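Local coordinates for protein transcriptional regulator URE2 (Saccharomyces cerevisiae, PDB 1K0B) that represses nitrogen catabolite genes by holding phosphorylated GATA activators in the cytoplasm, and reduces peroxide with glutathione through its dimeric, glutathione S-transferase-like region, at residues A35-E40 with L212-L217; S116-W121 with W206-K211; E157-Y162 with I235-V240. All coordinates share one frame; numbering follows the deposited sequence.

Contact 1: A35-E40 with L212-L217; sequences AIVLSE and LTIADL
L217 faces helix 29-40 with both of its methyl branches and meets three residues there, V37, I36 and E40. Its CG stands anti to its carbonyl carbon (chi1 -67°), which sends the fork of the side chain across to the other helix. One branch, CD2, reaches CG2 of I36 at 4.0 Å. The other, CD1, lies 4.1 Å from the methylene CG of E40 and 4.5 Å from CG2 of V37. V37 uses its second methyl as well, setting CG1 4.2 Å from CG2 of I214. No hydrogen bond crosses this interface, and the apolar atoms carry it. The carboxylate of E40 is engaged in a salt bridge with R250, which leaves the aliphatic part of the chain to pack on L217. At the start of helix 214-217, T213 and D216 form a capping box: D216 OD2 accepts from T213 N at 3.0 Å through its lone pair anti to the other carboxylate oxygen. The contact joins the thioredoxin-like N-terminal domain to the helical C-terminal domain of the GST fold. Helix 251-258 packs on I36 and E40, helix 87-102 on V37 and I214, and helix 112-142 packs on I214 through I118 and L122.

Contact 2: S116-W121 with W206-K211; sequences SQINAW and WLVGDK
Within the helical C-terminal domain of the GST fold, the loop that leads into helix 214-217 is laid against helix 112-142, with L207 and V208 meeting I118 and W121 and with V208 opening the type I' turn that runs to K211. L207 spreads both methyls over one face of the W121 indole. Its CD2 sits 4.0 Å from the centroid of the six-membered ring and only 6° off the normal, a CH-pi contact, while CD1 lies 3.9 Å from CG of W121, nearer the five-membered ring. V208 touches three helix side chains and divides its methyls among them: CG1 approaches CD1 of W121 obliquely at 3.7 Å and also touches CB of Q117 at 3.9 Å, whereas CG2 turns to CG1 and CD1 of I118, the two side chains crossing at about a right angle. At the edge of the indole, in its plane, a water accepts from W121 NE1 at 2.8 Å and gives a weak bond to L207 O at 3.5 Å, linking helix and loop by a polar route beside the apolar one. L207 O also accepts a hydrogen bond from R172 NE. Helix 148-177 borders the contact through A168 and R172 against W121 and L169 against L207, helix 214-217 packs on I118, and W85 of the second subunit meets W121 edge-to-face, placing this contact beside the dimer interface.

Contact 3: E157-Y162 with I235-V240; sequences EVRRVY and IEFPEV
E236 reaches R159 with an extended side chain and closes a salt bridge, its OE2 accepting from R159 NH1 at 3.0 Å through the lone pair on the side of the other oxygen. The bond is bent, 144° at the hydrogen; OE2 lies somewhat out of the guanidinium plane, and the two flat groups are nearly coplanar. OE1 also accepts from the backbone N of N232, which helps fix the rotation of the carboxylate. At F237 the chain leaves helix 233-236 and at once starts helix 238-248, with F237 in the N-cap position; this kink between two helices of the all-helical GST C-terminal domain turns the phenyl ring onto helix 148-177. CB of Y162 stands over the centre of that ring, 3.8 Å from its centroid in a CH-pi contact, and CZ of F237 lies 3.6 Å from R159 O. The Y162 and F237 rings themselves meet obliquely, planes 40° apart. E166, one turn beyond Y162, accepts from the backbone N of E239 and V240. Three residues on from F237, V240 brings CG1, anti to its backbone N (chi1 169°), to the edge of the Y162 ring, 4.1 Å from CE2. Y162 OH is hydrogen-bonded to N223 and H129.

Contact 1 is the one that spans the two domains, whereas contacts 2 and 3 lie within the C-terminal helical domain. Contacts 1 and 2 have centres about 12 Å apart and touch directly: D216 OD1 probably accepts from L207 N, and I214 packs on I118. Both segments of contact 2 fall between those of contact 1 in sequence. Contact 3 lies farther off, its centre about 21 Å from that of contact 1 and about 18 Å from that of contact 2, and its segments alternate with those of both along the chain. Helix 148-177 carries 157-162 and also borders contact 2. In each contact a later part of the chain folds back onto an earlier helix: 29-40, 112-142 and 148-177 in turn.

Contact 1: A35-E40 with L212-L217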
loop_
_atom_site.group_PDB
_atom_site.type_symbol
_atom_site.label_atom_id
_atom_site.label_comp_id
_atom_site.label_asym_id
_atom_site.label_seq_id
_atom_site.Cartn_x
_atom_site.Cartn_y
_atom_site.Cartn_z
ATOM N N ALA B 35 5.745 -12.379 -8.270
ATOM C CA ALA B 35 5.972 -13.585 -9.061
ATOM C C ALA B 35 4.807 -14.562 -8.886
ATOM O O ALA B 35 4.368 -15.202 -9.840
ATOM C CB ALA B 35 7.282 -14.253 -8.638
ATOM N N ILE B 36 4.307 -14.673 -7.663
ATOM C CA ILE B 36 3.201 -15.571 -7.386
ATOM C C ILE B 36 1.982 -15.196 -8.219
ATOM O O ILE B 36 1.441 -16.024 -8.953
ATOM C CB ILE B 36 2.820 -15.541 -5.887
ATOM C CG1 ILE B 36 3.907 -16.241 -5.065
ATOM C CG2 ILE B 36 1.447 -16.176 -5.681
ATOM C CD1 ILE B 36 3.686 -16.160 -3.585
ATOM N N VAL B 37 1.556 -13.942 -8.103
ATOM C CA VAL B 37 0.393 -13.475 -8.833
ATOM C C VAL B 37 0.618 -13.604 -10.333
ATOM O O VAL B 37 -0.249 -14.074 -11.068
ATOM C CB VAL B 37 0.075 -12.016 -8.461
ATOM C CG1 VAL B 37 -1.077 -11.491 -9.304
ATOM C CG2 VAL B 37 -0.273 -11.935 -6.986
ATOM N N LEU B 38 1.802 -13.212 -10.776
ATOM C CA LEU B 38 2.164 -13.284 -12.186
ATOM C C LEU B 38 2.000 -14.722 -12.682
ATOM O O LEU B 38 1.510 -14.975 -13.792
ATOM C CB LEU B 38 3.618 -12.839 -12.336
ATOM C CG LEU B 38 4.023 -11.912 -13.475
ATOM C CD1 LEU B 38 3.025 -10.789 -13.638
ATOM C CD2 LEU B 38 5.410 -11.363 -13.171
ATOM N N SER B 39 2.411 -15.662 -11.837
ATOM C CA SER B 39 2.338 -17.080 -12.152
ATOM C C SER B 39 0.896 -17.583 -12.113
ATOM O O SER B 39 0.467 -18.299 -13.006
ATOM C CB SER B 39 3.207 -17.862 -11.165
ATOM O OG SER B 39 3.416 -19.189 -11.601
ATOM N N GLU B 40 0.151 -17.196 -11.079
ATOM C CA GLU B 40 -1.247 -17.593 -10.924
ATOM C C GLU B 40 -2.109 -17.131 -12.099
ATOM O O GLU B 40 -3.096 -17.778 -12.450
ATOM C CB GLU B 40 -1.820 -17.022 -9.615
ATOM C CG GLU B 40 -1.406 -17.771 -8.343
ATOM C CD GLU B 40 -2.156 -19.091 -8.153
ATOM O OE1 GLU B 40 -1.739 -19.899 -7.293
ATOM O OE2 GLU B 40 -3.170 -19.317 -8.854
ATOM N N LEU B 212 -10.166 -17.292 -3.663
ATOM C CA LEU B 212 -8.802 -16.831 -3.472
ATOM C C LEU B 212 -8.600 -15.541 -4.271
ATOM O O LEU B 212 -8.964 -15.473 -5.446
ATOM C CB LEU B 212 -7.825 -17.916 -3.954
ATOM C CG LEU B 212 -6.305 -17.786 -3.772
ATOM C CD1 LEU B 212 -5.633 -18.983 -4.418
ATOM C CD2 LEU B 212 -5.786 -16.524 -4.419
ATOM N N THR B 213 -8.036 -14.517 -3.640
ATOM C CA THR B 213 -7.762 -13.267 -4.353
ATOM C C THR B 213 -6.364 -12.755 -4.008
ATOM O O THR B 213 -5.691 -13.304 -3.136
ATOM C CB THR B 213 -8.770 -12.158 -3.991
ATOM O OG1 THR B 213 -8.602 -11.797 -2.617
ATOM C CG2 THR B 213 -10.198 -12.630 -4.227
ATOM N N ILE B 214 -5.928 -11.703 -4.691
ATOM C CA ILE B 214 -4.623 -11.110 -4.413
ATOM C C ILE B 214 -4.520 -10.717 -2.935
ATOM O O ILE B 214 -3.430 -10.509 -2.416
ATOM C CB ILE B 214 -4.390 -9.838 -5.260
ATOM C CG1 ILE B 214 -5.572 -8.871 -5.077
ATOM C CG2 ILE B 214 -4.175 -10.214 -6.715
ATOM C CD1 ILE B 214 -5.541 -7.665 -5.975
ATOM N N ALA B 215 -5.659 -10.600 -2.263
ATOM C CA ALA B 215 -5.681 -10.230 -0.854
ATOM C C ALA B 215 -5.048 -11.323 -0.002
ATOM O O ALA B 215 -4.266 -11.036 0.908
ATOM C CB ALA B 215 -7.117 -9.987 -0.401
ATOM N N ASP B 216 -5.402 -12.573 -0.291
ATOM C CA ASP B 216 -4.864 -13.707 0.442
ATOM C C ASP B 216 -3.415 -13.940 0.027
ATOM O O ASP B 216 -2.524 -14.045 0.871
ATOM C CB ASP B 216 -5.682 -14.972 0.153
ATOM C CG ASP B 216 -7.168 -14.779 0.393
ATOM O OD1 ASP B 216 -7.589 -14.680 1.569
ATOM O OD2 ASP B 216 -7.918 -14.723 -0.602
ATOM N N LEU B 217 -3.186 -14.010 -1.279
ATOM C CA LEU B 217 -1.846 -14.248 -1.808
ATOM C C LEU B 217 -0.765 -13.266 -1.338
ATOM O O LEU B 217 0.400 -13.652 -1.188
ATOM C CB LEU B 217 -1.891 -14.256 -3.335
ATOM C CG LEU B 217 -2.658 -15.433 -3.942
ATOM C CD1 LEU B 217 -2.844 -15.233 -5.444
ATOM C CD2 LEU B 217 -1.905 -16.718 -3.656
#

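Contact 2: S116-W121 with W206-K211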
loop_
_atom_site.group_PDB
_atom_site.type_symbol
_atom_site.label_atom_id
_atom_site.label_comp_id
_atom_site.label_asym_id
_atom_site.label_seq_id
_atom_site.Cartn_x
_atom_site.Cartn_y
_atom_site.Cartn_z
ATOM N N SER B 116 -13.273 -3.222 -3.118
ATOM C CA SER B 116 -12.941 -2.371 -1.994
ATOM C C SER B 116 -12.449 -3.190 -0.814
ATOM O O SER B 116 -11.474 -2.816 -0.171
ATOM C CB SER B 116 -14.147 -1.519 -1.612
ATOM O OG SER B 116 -14.410 -0.594 -2.662
ATOM N N GLN B 117 -13.105 -4.310 -0.531
ATOM C CA GLN B 117 -12.668 -5.167 0.564
ATOM C C GLN B 117 -11.269 -5.726 0.258
ATOM O O GLN B 117 -10.397 -5.743 1.126
ATOM C CB GLN B 117 -13.663 -6.313 0.787
ATOM C CG GLN B 117 -15.059 -5.871 1.240
ATOM C CD GLN B 117 -15.017 -4.738 2.260
ATOM O OE1 GLN B 117 -14.695 -3.592 1.924
ATOM N NE2 GLN B 117 -15.328 -5.053 3.513
ATOM N N ILE B 118 -11.056 -6.179 -0.974
ATOM C CA ILE B 118 -9.753 -6.705 -1.372
ATOM C C ILE B 118 -8.690 -5.626 -1.181
ATOM O O ILE B 118 -7.607 -5.886 -0.652
ATOM C CB ILE B 118 -9.750 -7.156 -2.857
ATOM C CG1 ILE B 118 -10.640 -8.393 -3.026
ATOM C CG2 ILE B 118 -8.323 -7.441 -3.319
ATOM C CD1 ILE B 118 -10.845 -8.814 -4.468
ATOM N N ASN B 119 -9.007 -4.408 -1.604
ATOM C CA ASN B 119 -8.072 -3.304 -1.470
ATOM C C ASN B 119 -7.734 -3.021 -0.015
ATOM O O ASN B 119 -6.598 -2.681 0.311
ATOM C CB ASN B 119 -8.643 -2.041 -2.119
ATOM C CG ASN B 119 -8.500 -2.054 -3.625
ATOM O OD1 ASN B 119 -8.953 -1.143 -4.306
ATOM N ND2 ASN B 119 -7.856 -3.096 -4.153
ATOM N N ALA B 120 -8.724 -3.147 0.856
ATOM C CA ALA B 120 -8.491 -2.897 2.261
ATOM C C ALA B 120 -7.359 -3.815 2.692
ATOM O O ALA B 120 -6.286 -3.343 3.056
ATOM C CB ALA B 120 -9.749 -3.174 3.057
ATOM N N TRP B 121 -7.588 -5.128 2.605
ATOM C CA TRP B 121 -6.582 -6.118 2.989
ATOM C C TRP B 121 -5.251 -5.937 2.267
ATOM O O TRP B 121 -4.196 -6.198 2.842
ATOM C CB TRP B 121 -7.099 -7.540 2.742
ATOM C CG TRP B 121 -8.249 -7.905 3.619
ATOM C CD1 TRP B 121 -9.566 -7.961 3.260
ATOM C CD2 TRP B 121 -8.203 -8.185 5.025
ATOM N NE1 TRP B 121 -10.345 -8.251 4.360
ATOM C CE2 TRP B 121 -9.533 -8.392 5.456
ATOM C CE3 TRP B 121 -7.169 -8.278 5.964
ATOM C CZ2 TRP B 121 -9.858 -8.686 6.788
ATOM C CZ3 TRP B 121 -7.491 -8.571 7.289
ATOM C CH2 TRP B 121 -8.827 -8.770 7.686
ATOM N N TRP B 206 -11.326 -17.901 2.778
ATOM C CA TRP B 206 -10.645 -16.742 2.209
ATOM C C TRP B 206 -11.123 -15.418 2.791
ATOM O O TRP B 206 -12.215 -15.332 3.361
ATOM C CB TRP B 206 -10.815 -16.737 0.695
ATOM C CG TRP B 206 -10.417 -18.040 0.084
ATOM C CD1 TRP B 206 -11.248 -18.975 -0.470
ATOM C CD2 TRP B 206 -9.093 -18.583 0.006
ATOM N NE1 TRP B 206 -10.520 -20.067 -0.887
ATOM C CE2 TRP B 206 -9.196 -19.853 -0.606
ATOM C CE3 TRP B 206 -7.831 -18.122 0.395
ATOM C CZ2 TRP B 206 -8.085 -20.666 -0.836
ATOM C CZ3 TRP B 206 -6.723 -18.932 0.165
ATOM C CH2 TRP B 206 -6.860 -20.190 -0.444
ATOM N N LEU B 207 -10.295 -14.387 2.635
ATOM C CA LEU B 207 -10.591 -13.058 3.156
ATOM C C LEU B 207 -11.819 -12.369 2.554
ATOM O O LEU B 207 -12.568 -11.717 3.279
ATOM C CB LEU B 207 -9.365 -12.148 3.010
ATOM C CG LEU B 207 -8.161 -12.506 3.891
ATOM C CD1 LEU B 207 -6.989 -11.579 3.574
ATOM C CD2 LEU B 207 -8.545 -12.402 5.359
ATOM N N VAL B 208 -12.022 -12.484 1.242
ATOM C CA VAL B 208 -13.186 -11.855 0.631
ATOM C C VAL B 208 -13.831 -12.677 -0.484
ATOM O O VAL B 208 -13.143 -13.236 -1.342
ATOM C CB VAL B 208 -12.865 -10.427 0.060
ATOM C CG1 VAL B 208 -11.756 -9.759 0.867
ATOM C CG2 VAL B 208 -12.505 -10.508 -1.413
ATOM N N GLY B 209 -15.158 -12.740 -0.460
ATOM C CA GLY B 209 -15.905 -13.454 -1.483
ATOM C C GLY B 209 -15.769 -14.965 -1.605
ATOM O O GLY B 209 -16.101 -15.524 -2.645
ATOM N N ASP B 210 -15.286 -15.633 -0.566
ATOM C CA ASP B 210 -15.148 -17.084 -0.610
ATOM C C ASP B 210 -14.341 -17.612 -1.795
ATOM O O ASP B 210 -14.557 -18.735 -2.257
ATOM C CB ASP B 210 -16.531 -17.747 -0.610
ATOM C CG ASP B 210 -17.313 -17.463 0.664
ATOM O OD1 ASP B 210 -18.401 -18.058 0.847
ATOM O OD2 ASP B 210 -16.834 -16.645 1.484
ATOM N N LYS B 211 -13.420 -16.798 -2.290
ATOM C CA LYS B 211 -12.564 -17.207 -3.391
ATOM C C LYS B 211 -11.182 -16.640 -3.126
ATOM O O LYS B 211 -11.034 -15.631 -2.435
ATOM C CB LYS B 211 -13.090 -16.679 -4.722
ATOM C CG LYS B 211 -13.146 -15.170 -4.822
ATOM C CD LYS B 211 -13.577 -14.724 -6.214
ATOM C CE LYS B 211 -12.546 -15.101 -7.268
ATOM N NZ LYS B 211 -12.927 -14.610 -8.630
HETATM O O HOH W 1 -13.124 -8.388 4.116
#

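Contact 3: E157-Y162 with I235-V240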
loop_
_atom_site.group_PDB
_atom_site.type_symbol
_atom_site.label_atom_id
_atom_site.label_comp_id
_atom_site.label_asym_id
_atom_site.label_seq_id
_atom_site.Cartn_x
_atom_site.Cartn_y
_atom_site.Cartn_z
ATOM N N GLU B 157 3.692 -5.653 17.378
ATOM C CA GLU B 157 2.826 -5.178 16.308
ATOM C C GLU B 157 2.613 -6.228 15.227
ATOM O O GLU B 157 1.521 -6.338 14.667
ATOM C CB GLU B 157 3.395 -3.892 15.694
ATOM C CG GLU B 157 2.545 -3.286 14.569
ATOM C CD GLU B 157 1.188 -2.770 15.045
ATOM O OE1 GLU B 157 0.406 -2.299 14.197
ATOM O OE2 GLU B 157 0.904 -2.825 16.261
ATOM N N VAL B 158 3.647 -6.999 14.920
ATOM C CA VAL B 158 3.478 -8.034 13.919
ATOM C C VAL B 158 2.512 -9.092 14.448
ATOM O O VAL B 158 1.741 -9.669 13.687
ATOM C CB VAL B 158 4.815 -8.705 13.544
ATOM C CG1 VAL B 158 4.550 -9.898 12.617
ATOM C CG2 VAL B 158 5.729 -7.695 12.850
ATOM N N ARG B 159 2.537 -9.351 15.751
ATOM C CA ARG B 159 1.627 -10.346 16.297
ATOM C C ARG B 159 0.213 -9.794 16.352
ATOM O O ARG B 159 -0.763 -10.520 16.158
ATOM C CB ARG B 159 2.095 -10.828 17.671
ATOM C CG ARG B 159 2.962 -12.088 17.569
ATOM C CD ARG B 159 3.161 -12.780 18.918
ATOM N NE ARG B 159 4.493 -12.519 19.444
ATOM C CZ ARG B 159 5.522 -13.352 19.337
ATOM N NH1 ARG B 159 5.375 -14.524 18.729
ATOM N NH2 ARG B 159 6.712 -12.992 19.810
ATOM N N ARG B 160 0.107 -8.495 16.584
ATOM C CA ARG B 160 -1.194 -7.857 16.625
ATOM C C ARG B 160 -1.844 -7.937 15.237
ATOM O O ARG B 160 -2.985 -8.391 15.104
ATOM C CB ARG B 160 -1.040 -6.400 17.051
ATOM C CG ARG B 160 -2.336 -5.629 17.048
ATOM C CD ARG B 160 -2.103 -4.129 17.148
ATOM N NE ARG B 160 -3.170 -3.433 16.449
ATOM C CZ ARG B 160 -3.192 -3.206 15.140
ATOM N NH1 ARG B 160 -2.196 -3.597 14.359
ATOM N NH2 ARG B 160 -4.241 -2.617 14.601
ATOM N N VAL B 161 -1.127 -7.503 14.200
ATOM C CA VAL B 161 -1.692 -7.550 12.858
ATOM C C VAL B 161 -2.045 -8.985 12.462
ATOM O O VAL B 161 -3.013 -9.204 11.729
ATOM C CB VAL B 161 -0.744 -6.931 11.778
ATOM C CG1 VAL B 161 -0.333 -5.531 12.189
ATOM C CG2 VAL B 161 0.470 -7.807 11.550
ATOM N N TYR B 162 -1.277 -9.968 12.929
ATOM C CA TYR B 162 -1.618 -11.346 12.588
ATOM C C TYR B 162 -2.912 -11.728 13.293
ATOM O O TYR B 162 -3.730 -12.457 12.742
ATOM C CB TYR B 162 -0.501 -12.332 12.957
ATOM C CG TYR B 162 0.427 -12.609 11.798
ATOM C CD1 TYR B 162 1.509 -11.778 11.535
ATOM C CD2 TYR B 162 0.167 -13.650 10.906
ATOM C CE1 TYR B 162 2.306 -11.961 10.415
ATOM C CE2 TYR B 162 0.962 -13.846 9.777
ATOM C CZ TYR B 162 2.029 -12.993 9.537
ATOM O OH TYR B 162 2.811 -13.149 8.414
ATOM N N ILE B 235 1.221 -22.533 15.754
ATOM C CA ILE B 235 0.800 -22.602 17.149
ATOM C C ILE B 235 0.014 -21.386 17.619
ATOM O O ILE B 235 -0.982 -21.514 18.330
ATOM C CB ILE B 235 2.016 -22.744 18.105
ATOM C CG1 ILE B 235 2.726 -24.081 17.872
ATOM C CG2 ILE B 235 1.554 -22.625 19.549
ATOM C CD1 ILE B 235 3.997 -24.238 18.674
ATOM N N GLU B 236 0.465 -20.201 17.229
ATOM C CA GLU B 236 -0.186 -18.978 17.672
ATOM C C GLU B 236 -1.336 -18.537 16.775
ATOM O O GLU B 236 -2.225 -17.813 17.228
ATOM C CB GLU B 236 0.850 -17.855 17.765
ATOM C CG GLU B 236 2.274 -18.324 18.085
ATOM C CD GLU B 236 3.254 -17.172 18.206
ATOM O OE1 GLU B 236 4.454 -17.372 17.938
ATOM O OE2 GLU B 236 2.827 -16.062 18.582
ATOM N N PHE B 237 -1.324 -18.972 15.514
ATOM C CA PHE B 237 -2.374 -18.574 14.574
ATOM C C PHE B 237 -2.859 -19.701 13.657
ATOM O O PHE B 237 -2.584 -19.707 12.455
ATOM C CB PHE B 237 -1.892 -17.375 13.734
ATOM C CG PHE B 237 -1.376 -16.225 14.561
ATOM C CD1 PHE B 237 -0.012 -16.049 14.758
ATOM C CD2 PHE B 237 -2.257 -15.347 15.182
ATOM C CE1 PHE B 237 0.470 -15.012 15.566
ATOM C CE2 PHE B 237 -1.789 -14.314 15.988
ATOM C CZ PHE B 237 -0.422 -14.144 16.181
ATOM N N PRO B 238 -3.623 -20.650 14.218
ATOM C CA PRO B 238 -4.196 -21.820 13.543
ATOM C C PRO B 238 -4.862 -21.543 12.198
ATOM O O PRO B 238 -4.515 -22.171 11.195
ATOM C CB PRO B 238 -5.187 -22.355 14.574
ATOM C CG PRO B 238 -4.528 -22.016 15.865
ATOM C CD PRO B 238 -4.078 -20.595 15.620
ATOM N N GLU B 239 -5.826 -20.620 12.174
ATOM C CA GLU B 239 -6.515 -20.291 10.923
ATOM C C GLU B 239 -5.514 -19.790 9.882
ATOM O O GLU B 239 -5.558 -20.211 8.725
ATOM C CB GLU B 239 -7.608 -19.234 11.146
ATOM C CG GLU B 239 -8.806 -19.696 11.980
ATOM C CD GLU B 239 -9.568 -20.864 11.353
ATOM O OE1 GLU B 239 -9.920 -20.781 10.156
ATOM O OE2 GLU B 239 -9.825 -21.862 12.062
ATOM N N VAL B 240 -4.601 -18.911 10.294
ATOM C CA VAL B 240 -3.602 -18.396 9.362
ATOM C C VAL B 240 -2.742 -19.534 8.815
ATOM O O VAL B 240 -2.286 -19.487 7.668
ATOM C CB VAL B 240 -2.688 -17.327 10.018
ATOM C CG1 VAL B 240 -1.510 -17.017 9.103
ATOM C CG2 VAL B 240 -3.477 -16.056 10.271
#